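Local structure of putative esterase (Bacteroides intestinalis DSM 17393, 5VOL) at residues 26-31 with 114-119; 30-35 with 122-127. The protein acts as a ferulic acid esterase of carbohydrate esterase family 1, probably releasing feruloyl groups from arabinoxylan in concert with xylanases. All blocks are in the same frame, centred on the assembly; numbering follows the deposited sequence.

Contact 1 (26-31 with 114-119)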
loop_
_atom_site.group_PDB
_atom_site.type_symbol
_atom_site.label_atom_id
_atom_site.label_comp_id
_atom_site.label_asym_id
_atom_site.label_seq_id
_atom_site.Cartn_x
_atom_site.Cartn_y
_atom_site.Cartn_z
ATOM N N ARG C 26 12.695 -33.322 -16.531
ATOM C CA ARG C 26 12.617 -32.047 -15.835
ATOM C C ARG C 26 11.156 -31.669 -15.638
ATOM O O ARG C 26 10.425 -31.433 -16.608
ATOM C CB ARG C 26 13.365 -30.962 -16.611
ATOM C CG ARG C 26 14.889 -31.038 -16.496
ATOM C CD ARG C 26 15.363 -30.610 -15.112
ATOM N NE ARG C 26 15.588 -31.736 -14.211
ATOM C CZ ARG C 26 15.948 -31.616 -12.937
ATOM N NH1 ARG C 26 16.088 -30.408 -12.391
ATOM N NH2 ARG C 26 16.157 -32.703 -12.200
ATOM N N ALA C 27 10.721 -31.647 -14.386
ATOM C CA ALA C 27 9.365 -31.230 -14.081
ATOM C C ALA C 27 9.242 -29.710 -14.218
ATOM O O ALA C 27 10.217 -28.970 -14.081
ATOM C CB ALA C 27 8.961 -31.673 -12.680
ATOM N N TYR C 28 8.032 -29.255 -14.486
ATOM C CA TYR C 28 7.754 -27.826 -14.518
ATOM C C TYR C 28 6.306 -27.602 -14.125
ATOM O O TYR C 28 5.485 -28.516 -14.203
ATOM C CB TYR C 28 8.035 -27.246 -15.905
ATOM C CG TYR C 28 7.101 -27.770 -16.977
ATOM C CD1 TYR C 28 7.430 -28.893 -17.724
ATOM C CD2 TYR C 28 5.896 -27.129 -17.257
ATOM C CE1 TYR C 28 6.583 -29.379 -18.704
ATOM C CE2 TYR C 28 5.049 -27.605 -18.236
ATOM C CZ TYR C 28 5.398 -28.728 -18.958
ATOM O OH TYR C 28 4.549 -29.200 -19.934
ATOM N N THR C 29 6.004 -26.382 -13.692
ATOM C CA THR C 29 4.655 -26.016 -13.290
ATOM C C THR C 29 4.286 -24.749 -14.044
ATOM O O THR C 29 5.044 -23.784 -14.053
ATOM C CB THR C 29 4.554 -25.783 -11.762
ATOM O OG1 THR C 29 4.979 -26.961 -11.067
ATOM C CG2 THR C 29 3.126 -25.438 -11.344
ATOM N N VAL C 30 3.139 -24.753 -14.699
ATOM C CA VAL C 30 2.789 -23.618 -15.540
ATOM C C VAL C 30 1.414 -23.092 -15.152
ATOM O O VAL C 30 0.513 -23.872 -14.826
ATOM C CB VAL C 30 2.810 -24.006 -17.042
ATOM C CG1 VAL C 30 1.908 -25.199 -17.302
ATOM C CG2 VAL C 30 2.395 -22.828 -17.913
ATOM N N PHE C 31 1.276 -21.768 -15.146
ATOM C CA PHE C 31 -0.030 -21.131 -14.996
ATOM C C PHE C 31 -0.654 -20.878 -16.370
ATOM O O PHE C 31 -0.024 -20.277 -17.221
ATOM C CB PHE C 31 0.096 -19.800 -14.234
ATOM C CG PHE C 31 -1.127 -18.919 -14.337
ATOM C CD1 PHE C 31 -2.165 -19.035 -13.417
ATOM C CD2 PHE C 31 -1.244 -17.982 -15.358
ATOM C CE1 PHE C 31 -3.300 -18.222 -13.512
ATOM C CE2 PHE C 31 -2.377 -17.161 -15.464
ATOM C CZ PHE C 31 -3.404 -17.286 -14.541
ATOM N N THR C 114 17.669 -24.255 -25.308
ATOM C CA THR C 114 17.578 -25.034 -26.550
ATOM C C THR C 114 16.507 -26.101 -26.465
ATOM O O THR C 114 16.099 -26.637 -27.489
ATOM C CB THR C 114 18.918 -25.717 -26.929
ATOM O OG1 THR C 114 19.212 -26.744 -25.980
ATOM C CG2 THR C 114 20.067 -24.704 -26.954
ATOM N N GLU C 115 16.052 -26.420 -25.255
ATOM C CA GLU C 115 15.023 -27.452 -25.084
ATOM C C GLU C 115 13.755 -26.926 -24.384
ATOM O O GLU C 115 12.637 -27.077 -24.892
ATOM C CB GLU C 115 15.574 -28.637 -24.290
ATOM C CG GLU C 115 16.666 -29.446 -24.994
ATOM C CD GLU C 115 17.131 -30.630 -24.158
ATOM O OE1 GLU C 115 17.383 -30.451 -22.945
ATOM O OE2 GLU C 115 17.234 -31.748 -24.708
ATOM N N PHE C 116 13.928 -26.331 -23.207
ATOM C CA PHE C 116 12.771 -25.946 -22.392
ATOM C C PHE C 116 11.979 -24.815 -23.034
ATOM O O PHE C 116 10.785 -24.953 -23.263
ATOM C CB PHE C 116 13.207 -25.544 -20.981
ATOM C CG PHE C 116 12.055 -25.318 -20.030
ATOM C CD1 PHE C 116 11.238 -26.365 -19.655
ATOM C CD2 PHE C 116 11.799 -24.054 -19.512
ATOM C CE1 PHE C 116 10.180 -26.169 -18.769
ATOM C CE2 PHE C 116 10.739 -23.841 -18.624
ATOM C CZ PHE C 116 9.927 -24.898 -18.255
ATOM N N LEU C 117 12.648 -23.708 -23.336
ATOM C CA LEU C 117 11.955 -22.522 -23.852
ATOM C C LEU C 117 11.208 -22.801 -25.169
ATOM O O LEU C 117 10.035 -22.464 -25.294
ATOM C CB LEU C 117 12.948 -21.369 -24.012
ATOM C CG LEU C 117 12.375 -19.991 -24.337
ATOM C CD1 LEU C 117 13.205 -18.911 -23.683
ATOM C CD2 LEU C 117 12.331 -19.783 -25.852
ATOM N N PRO C 118 11.868 -23.448 -26.155
ATOM C CA PRO C 118 11.117 -23.739 -27.386
ATOM C C PRO C 118 9.910 -24.648 -27.164
ATOM O O PRO C 118 8.862 -24.423 -27.768
ATOM C CB PRO C 118 12.163 -24.422 -28.277
ATOM C CG PRO C 118 13.455 -23.854 -27.822
ATOM C CD PRO C 118 13.309 -23.692 -26.320
ATOM N N TYR C 119 10.050 -25.654 -26.314
ATOM C CA TYR C 119 8.959 -26.584 -26.044
ATOM C C TYR C 119 7.778 -25.890 -25.357
ATOM O O TYR C 119 6.623 -26.109 -25.721
ATOM C CB TYR C 119 9.463 -27.740 -25.178
ATOM C CG TYR C 119 8.391 -28.514 -24.428
ATOM C CD1 TYR C 119 8.052 -28.165 -23.141
ATOM C CD2 TYR C 119 7.756 -29.617 -24.994
ATOM C CE1 TYR C 119 7.101 -28.862 -22.431
ATOM C CE2 TYR C 119 6.789 -30.339 -24.275
ATOM C CZ TYR C 119 6.473 -29.938 -22.992
ATOM O OH TYR C 119 5.529 -30.601 -22.226
#

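Contact 2 (30-35 with 122-127)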
loop_
_atom_site.group_PDB
_atom_site.type_symbol
_atom_site.label_atom_id
_atom_site.label_comp_id
_atom_site.label_asym_id
_atom_site.label_seq_id
_atom_site.Cartn_x
_atom_site.Cartn_y
_atom_site.Cartn_z
ATOM N N VAL C 30 3.139 -24.753 -14.699
ATOM C CA VAL C 30 2.789 -23.618 -15.540
ATOM C C VAL C 30 1.414 -23.092 -15.152
ATOM O O VAL C 30 0.513 -23.872 -14.826
ATOM C CB VAL C 30 2.810 -24.006 -17.042
ATOM C CG1 VAL C 30 1.908 -25.199 -17.302
ATOM C CG2 VAL C 30 2.395 -22.828 -17.913
ATOM N N PHE C 31 1.276 -21.768 -15.146
ATOM C CA PHE C 31 -0.030 -21.131 -14.996
ATOM C C PHE C 31 -0.654 -20.878 -16.370
ATOM O O PHE C 31 -0.024 -20.277 -17.221
ATOM C CB PHE C 31 0.096 -19.800 -14.234
ATOM C CG PHE C 31 -1.127 -18.919 -14.337
ATOM C CD1 PHE C 31 -2.165 -19.035 -13.417
ATOM C CD2 PHE C 31 -1.244 -17.982 -15.358
ATOM C CE1 PHE C 31 -3.300 -18.222 -13.512
ATOM C CE2 PHE C 31 -2.377 -17.161 -15.464
ATOM C CZ PHE C 31 -3.404 -17.286 -14.541
ATOM N N LEU C 32 -1.891 -21.322 -16.567
ATOM C CA LEU C 32 -2.595 -21.084 -17.818
ATOM C C LEU C 32 -3.796 -20.152 -17.599
ATOM O O LEU C 32 -4.658 -20.442 -16.785
ATOM C CB LEU C 32 -3.067 -22.402 -18.427
ATOM C CG LEU C 32 -1.997 -23.485 -18.648
ATOM C CD1 LEU C 32 -2.688 -24.754 -19.089
ATOM C CD2 LEU C 32 -0.992 -23.035 -19.667
ATOM N N PRO C 33 -3.856 -19.045 -18.349
ATOM C CA PRO C 33 -4.945 -18.060 -18.249
ATOM C C PRO C 33 -6.352 -18.663 -18.373
ATOM O O PRO C 33 -6.544 -19.734 -18.958
ATOM C CB PRO C 33 -4.675 -17.118 -19.422
ATOM C CG PRO C 33 -3.222 -17.252 -19.704
ATOM C CD PRO C 33 -2.832 -18.652 -19.331
ATOM N N LYS C 34 -7.334 -17.944 -17.839
ATOM C CA LYS C 34 -8.731 -18.352 -17.894
ATOM C C LYS C 34 -9.227 -18.546 -19.330
ATOM O O LYS C 34 -10.076 -19.402 -19.590
ATOM C CB LYS C 34 -9.610 -17.317 -17.170
ATOM C CG LYS C 34 -11.086 -17.615 -17.229
ATOM C CD LYS C 34 -11.934 -16.437 -16.708
ATOM C CE LYS C 34 -12.216 -16.557 -15.221
ATOM N NZ LYS C 34 -13.205 -15.525 -14.768
ATOM N N SER C 35 -8.694 -17.754 -20.256
ATOM C CA SER C 35 -9.094 -17.825 -21.662
ATOM C C SER C 35 -8.399 -18.934 -22.462
ATOM O O SER C 35 -8.661 -19.096 -23.654
ATOM C CB SER C 35 -8.819 -16.494 -22.351
ATOM O OG SER C 35 -7.424 -16.257 -22.453
ATOM N N LYS C 122 5.925 -23.146 -27.656
ATOM C CA LYS C 122 5.084 -23.779 -28.662
ATOM C C LYS C 122 3.851 -24.428 -28.033
ATOM O O LYS C 122 2.731 -24.228 -28.485
ATOM C CB LYS C 122 5.885 -24.827 -29.446
ATOM C CG LYS C 122 5.039 -25.700 -30.360
ATOM C CD LYS C 122 5.924 -26.664 -31.167
ATOM C CE LYS C 122 5.090 -27.632 -31.998
ATOM N NZ LYS C 122 5.945 -28.597 -32.769
ATOM N N LYS C 123 4.053 -25.193 -26.970
ATOM C CA LYS C 123 2.956 -25.942 -26.374
ATOM C C LYS C 123 1.898 -25.034 -25.756
ATOM O O LYS C 123 0.706 -25.334 -25.810
ATOM C CB LYS C 123 3.486 -26.902 -25.313
ATOM C CG LYS C 123 2.408 -27.680 -24.592
ATOM C CD LYS C 123 2.996 -28.947 -23.986
ATOM C CE LYS C 123 1.909 -29.858 -23.436
ATOM N NZ LYS C 123 2.469 -31.171 -23.047
ATOM N N TYR C 124 2.332 -23.932 -25.157
ATOM C CA TYR C 124 1.395 -23.080 -24.417
ATOM C C TYR C 124 1.161 -21.749 -25.123
ATOM O O TYR C 124 0.764 -20.760 -24.496
ATOM C CB TYR C 124 1.895 -22.885 -22.972
ATOM C CG TYR C 124 1.994 -24.201 -22.238
ATOM C CD1 TYR C 124 0.846 -24.900 -21.880
ATOM C CD2 TYR C 124 3.228 -24.774 -21.945
ATOM C CE1 TYR C 124 0.918 -26.113 -21.242
ATOM C CE2 TYR C 124 3.310 -26.000 -21.306
ATOM C CZ TYR C 124 2.151 -26.663 -20.951
ATOM O OH TYR C 124 2.209 -27.877 -20.296
ATOM N N ARG C 125 1.394 -21.744 -26.436
ATOM C CA ARG C 125 0.996 -20.646 -27.326
ATOM C C ARG C 125 1.508 -19.272 -26.896
ATOM O O ARG C 125 0.738 -18.316 -26.758
ATOM C CB ARG C 125 -0.528 -20.605 -27.455
ATOM C CG ARG C 125 -1.175 -21.978 -27.444
ATOM C CD ARG C 125 -2.527 -21.967 -28.118
ATOM N NE ARG C 125 -3.424 -20.969 -27.551
ATOM C CZ ARG C 125 -4.429 -21.241 -26.726
ATOM N NH1 ARG C 125 -4.675 -22.487 -26.355
ATOM N NH2 ARG C 125 -5.196 -20.256 -26.278
ATOM N N VAL C 126 2.815 -19.187 -26.689
ATOM C CA VAL C 126 3.467 -17.940 -26.331
ATOM C C VAL C 126 3.781 -17.158 -27.603
ATOM O O VAL C 126 4.133 -17.750 -28.616
ATOM C CB VAL C 126 4.750 -18.207 -25.521
ATOM C CG1 VAL C 126 5.649 -16.994 -25.493
ATOM C CG2 VAL C 126 4.395 -18.693 -24.100
ATOM N N ILE C 127 3.630 -15.834 -27.557
ATOM C CA ILE C 127 3.848 -15.000 -28.735
ATOM C C ILE C 127 5.223 -15.269 -29.346
ATOM O O ILE C 127 5.353 -15.407 -30.560
ATOM C CB ILE C 127 3.695 -13.498 -28.400
ATOM C CG1 ILE C 127 2.241 -13.193 -28.050
ATOM C CG2 ILE C 127 4.153 -12.639 -29.568
ATOM C CD1 ILE C 127 2.024 -11.827 -27.420
#

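Contact 1 (26-31 with 114-119)
An aromatic cluster of Tyr-28, Phe-116 and Tyr-119 fills the interface between strand 24-32 and helix 108-123. Phe-116 meets Tyr-28 as an offset edge-to-face pair, its edge turned toward the tyrosine face, with ring centroids 5.8 Å apart and planes at 69°. The approach is displaced toward the root of the tyrosine: Phe-116 CE1 lies 3.7 Å from Tyr-28 CB and 3.9 Å from Tyr-28 CG, so the phenylalanine edge abuts the beginning of the side chain. With CG lying between its own backbone N and carbonyl carbon (chi1 66°), Tyr-28 sets its CB and CG against Phe-116 and carries its hydroxyl on to Tyr-119. In an alpha/beta-hydrolase fold such as this one, helices pack on the central sheet, and here the helix lies against an antiparallel strand next to the sheet's edge. One turn after Phe-116, Tyr-119 crosses Tyr-28 at about a right angle, its CE1 3.8 Å from Tyr-28 CE1. Their hydroxyls are hydrogen-bonded, with Tyr-28 OH and Tyr-119 OH 2.9 Å apart, each oxygen lying near the plane of the other ring. Both phenols have further partners, Tyr-124 OH for Tyr-28 and Lys-123 NZ for Tyr-119, which ties the two hydroxyls into a small network. Val-85 and Pro-87 also pack on Phe-116, while Leu-17 of the edge strand touches Tyr-119.

Contact 2 (30-35 with 122-127)
Val-30 begins the contact by resting CG1 over one face of the Tyr-124 ring, 3.9 Å from Tyr-124 CZ and displaced toward the hydroxyl-bearing rim. The opposite face is occupied by the chain of Lys-123, whose CG stands 3.7 Å above the centre of the Tyr-124 ring, so the aromatic plane is held between aliphatic carbons of strand and helix. Two residues on, Leu-32 also points toward the helix end, crossing the tyrosine at about a right angle. Its CD2 comes to 3.4 Å from Tyr-124 CD1, a close apolar approach that meets the ring obliquely, near the end attached to the backbone. Val-30 and Leu-32 thus grip successive parts of one ring. Tyr-124 is the first residue to leave helical geometry after helix 108-123, and with CG anti to its carbonyl carbon (chi1 -61°) it turns back toward the strand. Beyond the strand, the carbonyl O of Ser-35 comes no nearer than 4.5 Å to Arg-125 NH2, at the edge of the guanidinium. That group is bound instead by the carbonyl oxygens of Lys-42 and Phe-36, with a cation-pi contact to the Phe-36 ring, while Ser-35 OG bonds to Glu-81 and Tyr-44. Val-13 of edge strand 11-19 packs on both Val-30 and Leu-32, and Ile-83 of strand 83-87 touches Val-30, placing the contact where strand 24-32 passes between its two sheet neighbours beside the C-terminal end of helix 108-123.

How the contacts relate
From the N terminus, the chain lays down edge strand 11-19 and then strand 24-32, where both contacts begin. It then passes through strands 46-50 and 83-87 and the helices between them before helix 108-123 returns to close contact 1 and, at its exit, contact 2. The two loops cross rather than nest: contact 2 opens later on the strand and closes later, so the later part of the strand meets the end of the helix and the residues after it. Their centres lie about 12 Å apart, bridged by a probable hydrogen bond of 2.7 Å between Tyr-28 OH and Tyr-124 OH. Together they tie the antiparallel flank of the sheet to helix 108-123 and the turn that leaves it.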